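Local structure of poly-beta-hydroxybuterate polymerase (Cupriavidus necator, 5T6O) at residues D91-A96 with G122-T127; F220-W225 with G307-V312; F301-S306 with Q334-G339; A367-G370 with R375-E378. The protein polymerises hydroxybutyryl units into polyhydroxybutyrate without a template, probably by acyl transfer, this chain being the catalytic domain of the class I synthase. The protein carries 1 engineered substitution. All coordinates share one frame; numbering follows the deposited sequence. Where two conformers were deposited one is given.

How the interactions relate
Interactions 1 to 3 are buried contacts of the alpha/beta-hydrolase fold, and interaction 4 lies at the surface. Interactions 1 and 2 have centres about 24 Å apart, on opposite sides of the chain's centre, yet both adjoin the central strand 113-118: helix 120-134 of interaction 1 follows it directly, and I309 of interaction 2 packs on its F118. Interactions 2 and 3 touch where strand 299-304 leads into helix 308-312, with G311 N 4.2 Å from S306 CB. H308 of interaction 2, bonded to D280, is consistent with the histidine-aspartate pair of a hydrolase-type catalytic triad. Interaction 4 has its centre about 41 Å from that of interaction 3.

Interaction 1: D91-A96 with G122-T127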
loop_
_atom_site.group_PDB
_atom_site.type_symbol
_atom_site.label_atom_id
_atom_site.label_comp_id
_atom_site.label_asym_id
_atom_site.label_seq_id
_atom_site.Cartn_x
_atom_site.Cartn_y
_atom_site.Cartn_z
ATOM N N ASP A 91 36.747 -0.396 9.650
ATOM C CA ASP A 91 37.711 0.700 9.594
ATOM C C ASP A 91 37.037 2.017 9.936
ATOM O O ASP A 91 37.573 2.831 10.702
ATOM C CB ASP A 91 38.337 0.803 8.203
ATOM C CG ASP A 91 39.297 -0.323 7.882
ATOM O OD1 ASP A 91 39.812 -0.998 8.807
ATOM O OD2 ASP A 91 39.543 -0.512 6.667
ATOM N N TYR A 92 35.863 2.247 9.348
ATOM C CA TYR A 92 35.143 3.497 9.564
ATOM C C TYR A 92 34.666 3.609 11.000
ATOM O O TYR A 92 34.671 4.701 11.573
ATOM C CB TYR A 92 33.963 3.592 8.597
ATOM C CG TYR A 92 34.316 4.199 7.250
ATOM C CD1 TYR A 92 35.399 3.741 6.516
ATOM C CD2 TYR A 92 33.558 5.237 6.722
ATOM C CE1 TYR A 92 35.717 4.292 5.285
ATOM C CE2 TYR A 92 33.868 5.793 5.488
ATOM C CZ TYR A 92 34.942 5.321 4.779
ATOM O OH TYR A 92 35.245 5.883 3.554
ATOM N N ILE A 93 34.233 2.493 11.592
ATOM C CA ILE A 93 33.778 2.517 12.980
ATOM C C ILE A 93 34.922 2.902 13.907
ATOM O O ILE A 93 34.784 3.790 14.760
ATOM C CB ILE A 93 33.169 1.155 13.375
ATOM C CG1 ILE A 93 31.923 0.848 12.530
ATOM C CG2 ILE A 93 32.818 1.144 14.858
ATOM C CD1 ILE A 93 30.789 1.864 12.695
ATOM N N GLU A 94 36.078 2.246 13.740
ATOM C CA GLU A 94 37.203 2.459 14.646
ATOM C C GLU A 94 37.886 3.798 14.391
ATOM O O GLU A 94 38.125 4.574 15.325
ATOM C CB GLU A 94 38.219 1.330 14.491
ATOM C CG GLU A 94 39.282 1.353 15.564
ATOM C CD GLU A 94 38.745 0.878 16.902
ATOM O OE1 GLU A 94 38.351 -0.310 16.985
ATOM O OE2 GLU A 94 38.709 1.687 17.859
ATOM N N HIS A 95 38.235 4.075 13.137
ATOM C CA HIS A 95 39.128 5.184 12.839
ATOM C C HIS A 95 38.401 6.484 12.529
ATOM O O HIS A 95 39.059 7.508 12.318
ATOM C CB HIS A 95 40.050 4.796 11.684
ATOM C CG HIS A 95 40.863 3.577 11.964
ATOM N ND1 HIS A 95 41.738 3.499 13.029
ATOM C CD2 HIS A 95 40.920 2.379 11.338
ATOM C CE1 HIS A 95 42.307 2.304 13.037
ATOM N NE2 HIS A 95 41.828 1.607 12.022
ATOM N N ALA A 96 37.068 6.475 12.503
ATOM C CA ALA A 96 36.337 7.718 12.316
ATOM C C ALA A 96 35.305 7.923 13.419
ATOM O O ALA A 96 35.381 8.914 14.146
ATOM C CB ALA A 96 35.676 7.750 10.936
ATOM N N GLY A 122 23.710 7.993 11.603
ATOM C CA GLY A 122 23.086 7.481 12.807
ATOM C C GLY A 122 23.321 5.997 12.980
ATOM O O GLY A 122 23.507 5.514 14.106
ATOM N N THR A 123 23.296 5.252 11.869
ATOM C CA THR A 123 23.625 3.832 11.918
ATOM C C THR A 123 25.073 3.642 12.347
ATOM O O THR A 123 25.375 2.810 13.209
ATOM C CB THR A 123 23.383 3.191 10.547
ATOM O OG1 THR A 123 22.104 3.601 10.040
ATOM C CG2 THR A 123 23.432 1.668 10.644
ATOM N N ILE A 124 25.978 4.422 11.751
ATOM C CA ILE A 124 27.392 4.379 12.110
ATOM C C ILE A 124 27.583 4.717 13.582
ATOM O O ILE A 124 28.256 3.989 14.322
ATOM C CB ILE A 124 28.193 5.335 11.209
ATOM C CG1 ILE A 124 28.292 4.775 9.789
ATOM C CG2 ILE A 124 29.587 5.596 11.794
ATOM C CD1 ILE A 124 28.739 5.817 8.725
ATOM N N VAL A 125 27.010 5.835 14.033
ATOM C CA VAL A 125 27.340 6.242 15.391
ATOM C C VAL A 125 26.703 5.300 16.408
ATOM O O VAL A 125 27.285 5.043 17.469
ATOM C CB VAL A 125 26.978 7.716 15.643
ATOM C CG1 VAL A 125 25.495 7.890 15.972
ATOM C CG2 VAL A 125 27.868 8.233 16.757
ATOM N N SER A 126 25.539 4.727 16.090
ATOM C CA SER A 126 24.937 3.751 16.999
ATOM C C SER A 126 25.795 2.497 17.098
ATOM O O SER A 126 25.973 1.942 18.192
ATOM C CB SER A 126 23.521 3.398 16.539
ATOM O OG SER A 126 22.695 4.555 16.553
ATOM N N THR A 127 26.331 2.031 15.962
ATOM C CA THR A 127 27.219 0.873 15.995
ATOM C C THR A 127 28.455 1.167 16.836
ATOM O O THR A 127 28.869 0.341 17.657
ATOM C CB THR A 127 27.605 0.476 14.567
ATOM O OG1 THR A 127 26.414 0.168 13.830
ATOM C CG2 THR A 127 28.548 -0.730 14.564
#
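I93 meets I124 and T127 where two helices of the alpha/beta-hydrolase core pack together: helix 89-108, which precedes the central strand 113-118, and helix 120-134, which follows it. The nearest CA pair is I93 and I124, 6.7 Å apart. From CB the I93 side chain sets off along the flank of the partner helix rather than straight at it. The CG2 branch lies anti to the backbone N, the CG1 arm is anti to the carbonyl carbon (chi1 -63°), and the turn at chi2 (-61°) sets CD1 across the gap. CD1 is the one I93 side-chain atom within 4.2 Å of 122-127, and it touches both I124 and T127. The carbonyl oxygen I124 O is 3.7 Å from I93 CD1, a van der Waals approach to a polar atom, while I124 CG2 lies 4.0 Å from the same methyl. T127 meets I93 CD1 with both CB and CG2, the latter at 3.9 Å, and the two side chains cross at about a right angle. W89 of helix 89-108 also packs on I124 and T127, and V258 of strand 257-258 touches I93 and T127, so the apolar layer continues past the two helices. The T127 hydroxyl turns back to its own helix: T127 OG1 donates to T123 O at 2.9 Å, reaching that oxygen from the opposite face of the carbonyl plane to T127 N.

Interaction 2: F220-W225 with G307-V312; sequences FDLLFW and GHIAGV
Apolar packing of I309 against L222 and W225 joins helix 220-227 to the short helix 308-312, which in this alpha/beta-hydrolase fold follows strand 299-304. L222 CG is anti to the backbone N (chi1 -176°), which extends the side chain so that its CD1 meets the branch point of the isoleucine: L222 CD1 is 3.7 Å from I309 CB, with I309 CG1 and CG2 each 4.0 Å from the same methyl. The other end of I309 belongs to the indole. I309 CD1 lies 3.9 Å from W225 CZ3 and approaches the six-membered ring obliquely. F118 of strand 113-118 adds to the packing round I309.

Polar bonding is directed elsewhere. W225 NE1 donates to K49 O, and the backbone nitrogens I309 N and A310 N bond to the carboxylate of E164 of the second subunit, tying this buried contact to the assembly. H308 ND1 is hydrogen-bonded to D280 OD2. Within the short helix, which is only weakly bonded, G311 N donates to G307 O at 2.9 Å.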
loop_
_atom_site.group_PDB
_atom_site.type_symbol
_atom_site.label_atom_id
_atom_site.label_comp_id
_atom_site.label_asym_id
_atom_site.label_seq_id
_atom_site.Cartn_x
_atom_site.Cartn_y
_atom_site.Cartn_z
ATOM N N PHE A 220 16.951 23.794 -5.410
ATOM C CA PHE A 220 18.236 23.654 -6.090
ATOM C C PHE A 220 19.381 23.373 -5.116
ATOM O O PHE A 220 20.344 22.682 -5.480
ATOM C CB PHE A 220 18.525 24.904 -6.928
ATOM C CG PHE A 220 17.769 24.943 -8.249
ATOM C CD1 PHE A 220 16.529 24.331 -8.378
ATOM C CD2 PHE A 220 18.311 25.559 -9.355
ATOM C CE1 PHE A 220 15.835 24.357 -9.578
ATOM C CE2 PHE A 220 17.623 25.586 -10.561
ATOM C CZ PHE A 220 16.382 24.980 -10.669
ATOM N N ASP A 221 19.315 23.876 -3.882
ATOM C CA ASP A 221 20.426 23.569 -2.986
ATOM C C ASP A 221 20.386 22.112 -2.543
ATOM O O ASP A 221 21.444 21.493 -2.362
ATOM C CB ASP A 221 20.473 24.530 -1.785
ATOM C CG ASP A 221 19.176 24.587 -0.981
ATOM O OD1 ASP A 221 18.222 23.836 -1.257
ATOM O OD2 ASP A 221 19.125 25.401 -0.031
ATOM N N LEU A 222 19.190 21.533 -2.407
ATOM C CA LEU A 222 19.100 20.092 -2.194
ATOM C C LEU A 222 19.716 19.337 -3.362
ATOM O O LEU A 222 20.486 18.393 -3.166
ATOM C CB LEU A 222 17.641 19.670 -1.984
ATOM C CG LEU A 222 17.328 18.207 -1.647
ATOM C CD1 LEU A 222 15.957 18.139 -0.992
ATOM C CD2 LEU A 222 17.323 17.336 -2.885
ATOM N N LEU A 223 19.373 19.725 -4.591
ATOM C CA LEU A 223 19.900 19.014 -5.752
ATOM C C LEU A 223 21.417 19.170 -5.851
ATOM O O LEU A 223 22.126 18.232 -6.234
ATOM C CB LEU A 223 19.211 19.510 -7.023
ATOM C CG LEU A 223 17.703 19.197 -7.098
ATOM C CD1 LEU A 223 17.084 19.802 -8.351
ATOM C CD2 LEU A 223 17.500 17.712 -7.072
ATOM N N PHE A 224 21.933 20.345 -5.500
ATOM C CA PHE A 224 23.381 20.533 -5.482
ATOM C C PHE A 224 24.047 19.587 -4.494
ATOM O O PHE A 224 25.024 18.902 -4.830
ATOM C CB PHE A 224 23.722 21.985 -5.147
ATOM C CG PHE A 224 25.175 22.208 -4.845
ATOM C CD1 PHE A 224 26.107 22.289 -5.875
ATOM C CD2 PHE A 224 25.614 22.345 -3.533
ATOM C CE1 PHE A 224 27.444 22.488 -5.604
ATOM C CE2 PHE A 224 26.960 22.548 -3.258
ATOM C CZ PHE A 224 27.871 22.631 -4.299
ATOM N N TRP A 225 23.531 19.536 -3.259
ATOM C CA TRP A 225 24.063 18.616 -2.258
ATOM C C TRP A 225 23.968 17.173 -2.730
ATOM O O TRP A 225 24.942 16.418 -2.662
ATOM C CB TRP A 225 23.312 18.787 -0.937
ATOM C CG TRP A 225 23.586 17.687 0.035
ATOM C CD1 TRP A 225 24.747 17.489 0.749
ATOM C CD2 TRP A 225 22.699 16.621 0.405
ATOM N NE1 TRP A 225 24.629 16.357 1.524
ATOM C CE2 TRP A 225 23.382 15.817 1.343
ATOM C CE3 TRP A 225 21.383 16.271 0.038
ATOM C CZ2 TRP A 225 22.796 14.697 1.938
ATOM C CZ3 TRP A 225 20.806 15.146 0.615
ATOM C CH2 TRP A 225 21.512 14.375 1.561
ATOM N N GLY A 307 8.984 15.505 3.697
ATOM C CA GLY A 307 9.852 14.491 3.125
ATOM C C GLY A 307 11.190 14.333 3.836
ATOM O O GLY A 307 11.427 14.864 4.922
ATOM N N HIS A 308 12.087 13.589 3.171
ATOM C CA HIS A 308 13.371 13.202 3.757
ATOM C C HIS A 308 14.168 14.417 4.225
ATOM O O HIS A 308 14.599 14.484 5.384
ATOM C CB HIS A 308 14.161 12.389 2.721
ATOM C CG HIS A 308 15.491 11.895 3.203
ATOM N ND1 HIS A 308 15.630 11.056 4.290
ATOM C CD2 HIS A 308 16.744 12.109 2.729
ATOM C CE1 HIS A 308 16.912 10.780 4.467
ATOM N NE2 HIS A 308 17.609 11.406 3.533
ATOM N N ILE A 309 14.398 15.378 3.336
ATOM C CA ILE A 309 15.172 16.561 3.723
ATOM C C ILE A 309 14.264 17.688 4.194
ATOM O O ILE A 309 14.558 18.347 5.191
ATOM C CB ILE A 309 16.076 17.035 2.564
ATOM C CG1 ILE A 309 17.097 15.954 2.199
ATOM C CG2 ILE A 309 16.779 18.345 2.951
ATOM C CD1 ILE A 309 18.004 15.553 3.353
ATOM N N ALA A 310 13.158 17.932 3.489
ATOM C CA ALA A 310 12.257 19.011 3.903
ATOM C C ALA A 310 11.819 18.847 5.356
ATOM O O ALA A 310 11.675 19.836 6.082
ATOM C CB ALA A 310 11.035 19.067 2.982
ATOM N N GLY A 311 11.623 17.606 5.806
ATOM C CA GLY A 311 11.152 17.403 7.168
ATOM C C GLY A 311 12.226 17.659 8.210
ATOM O O GLY A 311 11.953 18.241 9.263
ATOM N N VAL A 312 13.458 17.210 7.944
ATOM C CA VAL A 312 14.527 17.396 8.918
ATOM C C VAL A 312 15.007 18.837 8.919
ATOM O O VAL A 312 15.208 19.438 9.980
ATOM C CB VAL A 312 15.689 16.414 8.657
ATOM C CG1 VAL A 312 15.221 15.017 8.829
ATOM C CG2 VAL A 312 16.275 16.581 7.264
#

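Interaction 3: F301-S306 with Q334-G339; sequences FVLGAS and QQWLAG
The indole of W336 is the bump here, and F301 and L303, two residues apart on their strand and both projecting toward the helix, form the hollow that takes it. F301 supplies one wall. Its CD2 lies 3.7 Å from W336 CZ2, over one face of the indole and toward the rim, and the two rings make a T-shaped pair with the edge of F301 directed at the face of W336. The six-membered rings have centroids 5.1 Å apart and planes at 85°. The backbone contributes as well, F301 O coming to 3.4 Å from W336 CZ2. L303 bounds the far end of the indole: its CB lies 3.8 Å from W336 CH2 and equally near CZ3, an oblique approach, and L303 CD2 continues to 3.9 Å from W336 CZ3. That same methyl also meets L337, whose CD1 lies 4.0 Å away with the side chains crossing at about a right angle. W336 reaches this far because CG is anti to the backbone N (chi1 -178°), which extends the ring from the helix. The axes of strand 301-304 and helix 334-339 approach to 10.8 Å, with their directions 76° apart. Strand 299-304 lies between 272-277 and 322-325 in the central sheet; W324 of the latter packs on L303, W336 and L337, and helix 285-289 adds W285 and Y289 around the contact.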
loop_
_atom_site.group_PDB
_atom_site.type_symbol
_atom_site.label_atom_id
_atom_site.label_comp_id
_atom_site.label_asym_id
_atom_site.label_seq_id
_atom_site.Cartn_x
_atom_site.Cartn_y
_atom_site.Cartn_z
ATOM N N PHE A 301 10.248 9.797 20.790
ATOM C CA PHE A 301 10.079 9.742 19.341
ATOM C C PHE A 301 9.276 10.949 18.883
ATOM O O PHE A 301 8.232 11.263 19.467
ATOM C CB PHE A 301 9.385 8.464 18.872
ATOM C CG PHE A 301 9.354 8.342 17.371
ATOM C CD1 PHE A 301 10.423 7.769 16.696
ATOM C CD2 PHE A 301 8.283 8.836 16.640
ATOM C CE1 PHE A 301 10.411 7.681 15.315
ATOM C CE2 PHE A 301 8.260 8.750 15.259
ATOM C CZ PHE A 301 9.331 8.172 14.597
ATOM N N VAL A 302 9.753 11.614 17.832
ATOM C CA VAL A 302 9.103 12.807 17.305
ATOM C C VAL A 302 9.034 12.676 15.791
ATOM O O VAL A 302 10.018 12.299 15.148
ATOM C CB VAL A 302 9.836 14.094 17.729
ATOM C CG1 VAL A 302 9.233 15.307 17.034
ATOM C CG2 VAL A 302 9.779 14.253 19.246
ATOM N N LEU A 303 7.858 12.951 15.234
ATOM C CA LEU A 303 7.585 12.831 13.808
ATOM C C LEU A 303 7.423 14.228 13.222
ATOM O O LEU A 303 6.545 14.979 13.658
ATOM C CB LEU A 303 6.307 12.020 13.587
ATOM C CG LEU A 303 5.872 11.688 12.163
ATOM C CD1 LEU A 303 6.949 10.868 11.486
ATOM C CD2 LEU A 303 4.546 10.913 12.214
ATOM N N GLY A 304 8.262 14.575 12.250
ATOM C CA GLY A 304 8.109 15.825 11.531
ATOM C C GLY A 304 7.290 15.622 10.271
ATOM O O GLY A 304 7.292 14.554 9.683
ATOM N N ALA A 305 6.576 16.666 9.861
ATOM C CA ALA A 305 5.866 16.586 8.595
ATOM C C ALA A 305 6.849 16.671 7.425
ATOM O O ALA A 305 7.984 17.134 7.572
ATOM C CB ALA A 305 4.825 17.706 8.486
ATOM N N SER A 306 6.402 16.164 6.265
ATOM C CA SER A 306 7.042 16.292 4.952
ATOM C C SER A 306 8.144 15.257 4.707
ATOM O O SER A 306 8.213 14.233 5.398
ATOM C CB SER A 306 7.582 17.719 4.740
ATOM O OG SER A 306 7.778 17.976 3.351
ATOM N N GLN A 334 1.369 2.870 13.966
ATOM C CA GLN A 334 0.047 3.442 13.747
ATOM C C GLN A 334 -0.634 3.752 15.070
ATOM O O GLN A 334 -1.332 4.767 15.193
ATOM C CB GLN A 334 -0.806 2.501 12.902
ATOM C CG GLN A 334 -1.797 3.234 12.016
ATOM C CD GLN A 334 -1.146 4.354 11.204
ATOM O OE1 GLN A 334 -0.098 4.169 10.576
ATOM N NE2 GLN A 334 -1.767 5.524 11.219
ATOM N N GLN A 335 -0.440 2.892 16.074
ATOM C CA GLN A 335 -0.943 3.191 17.411
ATOM C C GLN A 335 -0.290 4.446 17.968
ATOM O O GLN A 335 -0.950 5.257 18.633
ATOM C CB GLN A 335 -0.701 2.012 18.357
ATOM C CG GLN A 335 -1.602 0.821 18.145
ATOM C CD GLN A 335 -2.868 0.876 18.980
ATOM O OE1 GLN A 335 -3.085 0.033 19.853
ATOM N NE2 GLN A 335 -3.716 1.860 18.710
ATOM N N TRP A 336 1.007 4.627 17.707
ATOM C CA TRP A 336 1.690 5.835 18.164
ATOM C C TRP A 336 1.056 7.071 17.544
ATOM O O TRP A 336 0.717 8.036 18.241
ATOM C CB TRP A 336 3.180 5.777 17.814
ATOM C CG TRP A 336 3.928 6.982 18.321
ATOM C CD1 TRP A 336 4.520 7.116 19.544
ATOM C CD2 TRP A 336 4.150 8.228 17.633
ATOM N NE1 TRP A 336 5.091 8.360 19.664
ATOM C CE2 TRP A 336 4.880 9.063 18.508
ATOM C CE3 TRP A 336 3.806 8.716 16.364
ATOM C CZ2 TRP A 336 5.276 10.364 18.155
ATOM C CZ3 TRP A 336 4.188 10.011 16.013
ATOM C CH2 TRP A 336 4.929 10.817 16.902
ATOM N N LEU A 337 0.869 7.044 16.226
ATOM C CA LEU A 337 0.300 8.189 15.533
ATOM C C LEU A 337 -1.139 8.453 15.957
ATOM O O LEU A 337 -1.546 9.616 16.059
ATOM C CB LEU A 337 0.396 7.958 14.026
ATOM C CG LEU A 337 0.022 9.137 13.138
ATOM C CD1 LEU A 337 0.781 10.384 13.535
ATOM C CD2 LEU A 337 0.323 8.747 11.696
ATOM N N ALA A 338 -1.912 7.399 16.260
ATOM C CA ALA A 338 -3.303 7.599 16.657
ATOM C C ALA A 338 -3.416 8.417 17.939
ATOM O O ALA A 338 -4.365 9.197 18.100
ATOM C CB ALA A 338 -4.006 6.249 16.824
ATOM N N GLY A 339 -2.471 8.254 18.865
ATOM C CA GLY A 339 -2.488 9.010 20.102
ATOM C C GLY A 339 -1.660 10.270 20.079
ATOM O O GLY A 339 -1.661 11.031 21.055
#

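Interaction 4: A367-G370 with R375-E378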
loop_
_atom_site.group_PDB
_atom_site.type_symbol
_atom_site.label_atom_id
_atom_site.label_comp_id
_atom_site.label_asym_id
_atom_site.label_seq_id
_atom_site.Cartn_x
_atom_site.Cartn_y
_atom_site.Cartn_z
ATOM N N ALA A 367 37.558 30.198 24.360
ATOM C CA ALA A 367 38.132 31.292 23.585
ATOM C C ALA A 367 38.782 30.810 22.297
ATOM O O ALA A 367 38.819 31.548 21.304
ATOM C CB ALA A 367 39.163 32.049 24.430
ATOM N N ASN A 368 39.298 29.585 22.287
ATOM C CA ASN A 368 40.057 29.077 21.162
ATOM C C ASN A 368 39.551 27.694 20.794
ATOM O O ASN A 368 38.904 27.013 21.596
ATOM C CB ASN A 368 41.554 29.022 21.480
ATOM C CG ASN A 368 42.211 30.379 21.354
ATOM O OD1 ASN A 368 42.487 30.841 20.246
ATOM N ND2 ASN A 368 42.474 31.022 22.487
ATOM N N TYR A 369 39.834 27.304 19.556
ATOM C CA TYR A 369 39.489 25.971 19.095
ATOM C C TYR A 369 40.399 24.931 19.742
ATOM O O TYR A 369 41.569 25.191 20.030
ATOM C CB TYR A 369 39.629 25.886 17.576
ATOM C CG TYR A 369 38.739 26.830 16.792
ATOM C CD1 TYR A 369 37.381 26.564 16.642
ATOM C CD2 TYR A 369 39.264 27.957 16.162
ATOM C CE1 TYR A 369 36.566 27.398 15.915
ATOM C CE2 TYR A 369 38.448 28.808 15.422
ATOM C CZ TYR A 369 37.095 28.518 15.306
ATOM O OH TYR A 369 36.251 29.336 14.575
ATOM N N GLY A 370 39.850 23.735 19.953
ATOM C CA GLY A 370 40.647 22.587 20.343
ATOM C C GLY A 370 41.256 22.729 21.730
ATOM O O GLY A 370 40.669 23.308 22.642
ATOM N N ARG A 375 45.251 21.592 18.121
ATOM C CA ARG A 375 45.019 22.986 17.769
ATOM C C ARG A 375 44.454 23.094 16.353
ATOM O O ARG A 375 44.459 22.137 15.573
ATOM C CB ARG A 375 46.305 23.808 17.906
ATOM C CG ARG A 375 46.675 24.175 19.351
ATOM C CD ARG A 375 45.523 24.881 20.071
ATOM N NE ARG A 375 45.875 25.245 21.446
ATOM C CZ ARG A 375 44.994 25.596 22.381
ATOM N NH1 ARG A 375 43.693 25.624 22.102
ATOM N NH2 ARG A 375 45.408 25.909 23.602
ATOM N N ALA A 376 43.939 24.280 16.034
ATOM C CA ALA A 376 43.327 24.509 14.730
ATOM C C ALA A 376 44.318 24.238 13.601
ATOM O O ALA A 376 45.490 24.621 13.670
ATOM C CB ALA A 376 42.796 25.945 14.640
ATOM N N ILE A 377 43.829 23.566 12.563
ATOM C CA ILE A 377 44.617 23.197 11.391
ATOM C C ILE A 377 44.336 24.128 10.219
ATOM O O ILE A 377 45.256 24.608 9.560
ATOM C CB ILE A 377 44.322 21.727 11.016
ATOM C CG1 ILE A 377 44.854 20.786 12.100
ATOM C CG2 ILE A 377 44.887 21.392 9.639
ATOM C CD1 ILE A 377 44.405 19.313 11.916
ATOM N N GLU A 378 43.061 24.386 9.949
ATOM C CA GLU A 378 42.608 25.216 8.842
ATOM C C GLU A 378 41.149 25.568 9.108
ATOM O O GLU A 378 40.505 24.929 9.951
ATOM C CB GLU A 378 42.759 24.471 7.499
ATOM C CG GLU A 378 41.796 23.283 7.396
ATOM C CD GLU A 378 42.059 22.381 6.192
ATOM O OE1 GLU A 378 43.129 22.495 5.573
ATOM O OE2 GLU A 378 41.193 21.538 5.880
HETATM O O HOH W 1 43.347 26.296 18.057
HETATM O O HOH W 2 41.267 25.687 24.108
#
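R375 reaches back with its guanidinium to the backbone oxygen of Y369. R375 NH1 donates to Y369 O at 3.0 Å, with an N-H...O angle of 141°, and the acceptor lies in the guanidinium plane, on the side of NH1 that faces CD. Seen from the acceptor, the donor is tilted 28° from the carbonyl plane. On the side of NH1 facing NH2, again at the guanidinium edge, water 2 accepts from R375 NH1 at 3.1 Å and donates to G370 O. Two consecutive carbonyls are thereby linked to one terminal nitrogen, directly and through a water. N368 CB borders the same nitrogen, 4.1 Å from R375 NH1.

A second bridge runs alongside: water 1 donates to Y369 O and accepts from A376 N, 2.9 Å from each. Next to it the methylene Y369 CB and the methyl A376 CB make a loose apolar contact at 4.3 Å.

Both runs belong to the loop between strands 362-364 and 378-379, at the edge of the alpha/beta-hydrolase sheet, and the chain doubles back between them. R375 begins with CB directed away from the other run; the bend at chi2 (-54°) returns the arm toward it. G370 has a positive phi, a backbone shape that glycine adopts readily.

Farther out, the Y369 side chain packs on A15 and V17 of strand 14-19, where A376 also touches A15. Backbone hydrogen bonds between V16 and both I377 and E378 fix the second run to that strand, and E378 forms a salt bridge with R383.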